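Local coordinates for precorrin-6Y C5,15-methyltransferase (Decarboxylating) (Geobacter metallireducens, PDB 3E05), which probably methylates precorrin-6Y, with decarboxylation, from S-adenosylmethionine in cobalamin biosynthesis, this chain being the C-terminal domain of the longer enzyme, at residues G65-E71 with N91-A97. Numbering follows the deposited sequence.
Sequences GRIFALE and NVTLVEA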
loop_
_atom_site.group_PDB
_atom_site.type_symbol
_atom_site.label_atom_id
_atom_site.label_comp_id
_atom_site.label_asym_id
_atom_site.label_seq_id
_atom_site.Cartn_x
_atom_site.Cartn_y
_atom_site.Cartn_z
ATOM N N GLY D 65 25.928 3.517 23.706
ATOM C CA GLY D 65 26.190 4.442 22.607
ATOM C C GLY D 65 25.954 5.893 23.002
ATOM O O GLY D 65 25.458 6.166 24.100
ATOM N N ARG D 66 26.304 6.819 22.108
ATOM C CA ARG D 66 26.020 8.246 22.306
ATOM C C ARG D 66 25.204 8.815 21.152
ATOM O O ARG D 66 25.615 8.745 19.995
ATOM C CB ARG D 66 27.309 9.063 22.470
ATOM C CG ARG D 66 28.114 8.718 23.740
ATOM C CD ARG D 66 29.343 9.598 23.879
ATOM N NE ARG D 66 30.364 9.269 22.890
ATOM C CZ ARG D 66 31.378 10.066 22.560
ATOM N NH1 ARG D 66 31.506 11.258 23.131
ATOM N NH2 ARG D 66 32.257 9.671 21.646
ATOM N N ILE D 67 24.061 9.399 21.486
ATOM C CA ILE D 67 23.139 9.951 20.489
ATOM C C ILE D 67 23.013 11.462 20.647
ATOM O O ILE D 67 22.841 11.968 21.755
ATOM C CB ILE D 67 21.751 9.246 20.559
ATOM C CG1 ILE D 67 21.889 7.760 20.212
ATOM C CG2 ILE D 67 20.745 9.885 19.625
ATOM C CD1 ILE D 67 21.838 6.858 21.379
ATOM N N PHE D 68 23.115 12.177 19.531
ATOM C CA PHE D 68 23.018 13.630 19.526
ATOM C C PHE D 68 21.842 14.047 18.657
ATOM O O PHE D 68 21.822 13.772 17.453
ATOM C CB PHE D 68 24.338 14.243 19.046
ATOM C CG PHE D 68 25.510 13.869 19.916
ATOM C CD1 PHE D 68 25.822 14.633 21.043
ATOM C CD2 PHE D 68 26.281 12.742 19.629
ATOM C CE1 PHE D 68 26.886 14.282 21.874
ATOM C CE2 PHE D 68 27.342 12.383 20.452
ATOM C CZ PHE D 68 27.644 13.160 21.579
ATOM N N ALA D 69 20.868 14.679 19.301
ATOM C CA ALA D 69 19.596 15.044 18.696
ATOM C C ALA D 69 19.536 16.544 18.454
ATOM O O ALA D 69 19.440 17.340 19.406
ATOM C CB ALA D 69 18.449 14.598 19.603
ATOM N N LEU D 70 19.604 16.919 17.177
ATOM C CA LEU D 70 19.642 18.314 16.761
ATOM C C LEU D 70 18.271 18.809 16.332
ATOM O O LEU D 70 17.607 18.182 15.494
ATOM C CB LEU D 70 20.641 18.515 15.623
ATOM C CG LEU D 70 22.091 18.763 16.027
ATOM C CD1 LEU D 70 22.787 17.461 16.347
ATOM C CD2 LEU D 70 22.811 19.473 14.899
ATOM N N GLU D 71 17.856 19.943 16.897
ATOM C CA GLU D 71 16.550 20.525 16.595
ATOM C C GLU D 71 16.589 22.048 16.673
ATOM O O GLU D 71 17.108 22.611 17.639
ATOM C CB GLU D 71 15.483 19.943 17.529
ATOM C CG GLU D 71 14.056 20.499 17.369
ATOM C CD GLU D 71 13.520 20.365 15.955
ATOM O OE1 GLU D 71 13.449 19.236 15.435
ATOM O OE2 GLU D 71 13.178 21.403 15.354
ATOM N N ASN D 91 21.508 8.895 27.473
ATOM C CA ASN D 91 22.617 8.914 26.515
ATOM C C ASN D 91 22.303 9.685 25.226
ATOM O O ASN D 91 23.073 9.660 24.260
ATOM C CB ASN D 91 23.157 7.502 26.240
ATOM C CG ASN D 91 22.088 6.538 25.718
ATOM O OD1 ASN D 91 20.912 6.619 26.079
ATOM N ND2 ASN D 91 22.515 5.602 24.885
ATOM N N VAL D 92 21.171 10.376 25.238
ATOM C CA VAL D 92 20.839 11.351 24.204
ATOM C C VAL D 92 21.162 12.758 24.703
ATOM O O VAL D 92 20.682 13.185 25.758
ATOM C CB VAL D 92 19.354 11.276 23.796
ATOM C CG1 VAL D 92 19.048 12.294 22.712
ATOM C CG2 VAL D 92 18.989 9.856 23.324
ATOM N N THR D 93 21.976 13.472 23.936
ATOM C CA THR D 93 22.233 14.868 24.199
ATOM C C THR D 93 21.439 15.728 23.221
ATOM O O THR D 93 21.597 15.604 22.009
ATOM C CB THR D 93 23.739 15.172 24.119
ATOM O OG1 THR D 93 24.410 14.433 25.147
ATOM C CG2 THR D 93 24.000 16.654 24.319
ATOM N N LEU D 94 20.565 16.568 23.766
ATOM C CA LEU D 94 19.785 17.498 22.972
ATOM C C LEU D 94 20.656 18.682 22.595
ATOM O O LEU D 94 21.210 19.357 23.464
ATOM C CB LEU D 94 18.542 17.959 23.730
ATOM C CG LEU D 94 17.764 19.139 23.139
ATOM C CD1 LEU D 94 17.265 18.848 21.708
ATOM C CD2 LEU D 94 16.607 19.521 24.054
ATOM N N VAL D 95 20.774 18.917 21.292
ATOM C CA VAL D 95 21.604 19.991 20.753
ATOM C C VAL D 95 20.699 20.974 20.012
ATOM O O VAL D 95 19.967 20.599 19.099
ATOM C CB VAL D 95 22.704 19.450 19.811
ATOM C CG1 VAL D 95 23.601 20.581 19.318
ATOM C CG2 VAL D 95 23.536 18.367 20.502
ATOM N N GLU D 96 20.729 22.233 20.427
ATOM C CA GLU D 96 19.909 23.248 19.776
ATOM C C GLU D 96 20.691 23.880 18.614
ATOM O O GLU D 96 21.645 24.641 18.825
ATOM C CB GLU D 96 19.457 24.293 20.799
ATOM C CG GLU D 96 18.601 25.400 20.214
ATOM C CD GLU D 96 18.198 26.462 21.234
ATOM O OE1 GLU D 96 18.405 26.262 22.461
ATOM O OE2 GLU D 96 17.651 27.496 20.790
ATOM N N ALA D 97 20.287 23.549 17.388
ATOM C CA ALA D 97 21.043 23.928 16.194
ATOM C C ALA D 97 20.208 23.851 14.925
ATOM O O ALA D 97 19.214 23.124 14.866
ATOM C CB ALA D 97 22.283 23.044 16.051
#
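Asn91 holds the neighbouring chain segment twice, at Ile67 of the strand and at Gly65 just before it: its backbone O accepts the N-H of Ile67 at 3.0 Å, while its side-chain ND2 reaches Gly65 O at 3.1 Å. Gly65 O lies near the Asn91 amide plane, although ND2 stands above the plane of the Gly65 carbonyl. With CG set between backbone N and carbonyl carbon (chi1 57°), ND2 comes within bonding distance of Gly65 O and also meets Ile67 CD1. Replacing Asn91 by alanine would probably leave Gly65 O without this amide donor and open a gap beside Ile67 CD1. Thr93 and Val95 then bond through both backbone N and O, Val95 N meeting Ala69 O at 2.8 Å; the last link, Ala97 N to Glu71 O, is weak. On one face Val92 straddles two neighbours, CG2 against Ile67 CB and CG1 against Ala69 CB (3.9 Å), and also meets Ser59 of helix 53-61 and Leu84 of helix 74-86. On the other, Thr93 CB lies obliquely to the Phe68 ring and Val95 CG2 at its edge, while Leu70 CD2 touches Ala97 CB at 3.8 Å. Glu71 turns its carboxylate to Gly50 N and Asn73 N. Parallel strands 66-71 and 92-96, joined through helix 74-86, form a beta-alpha-beta unit, 92-96 outermost within the chain, of a Rossmann-like methyltransferase fold.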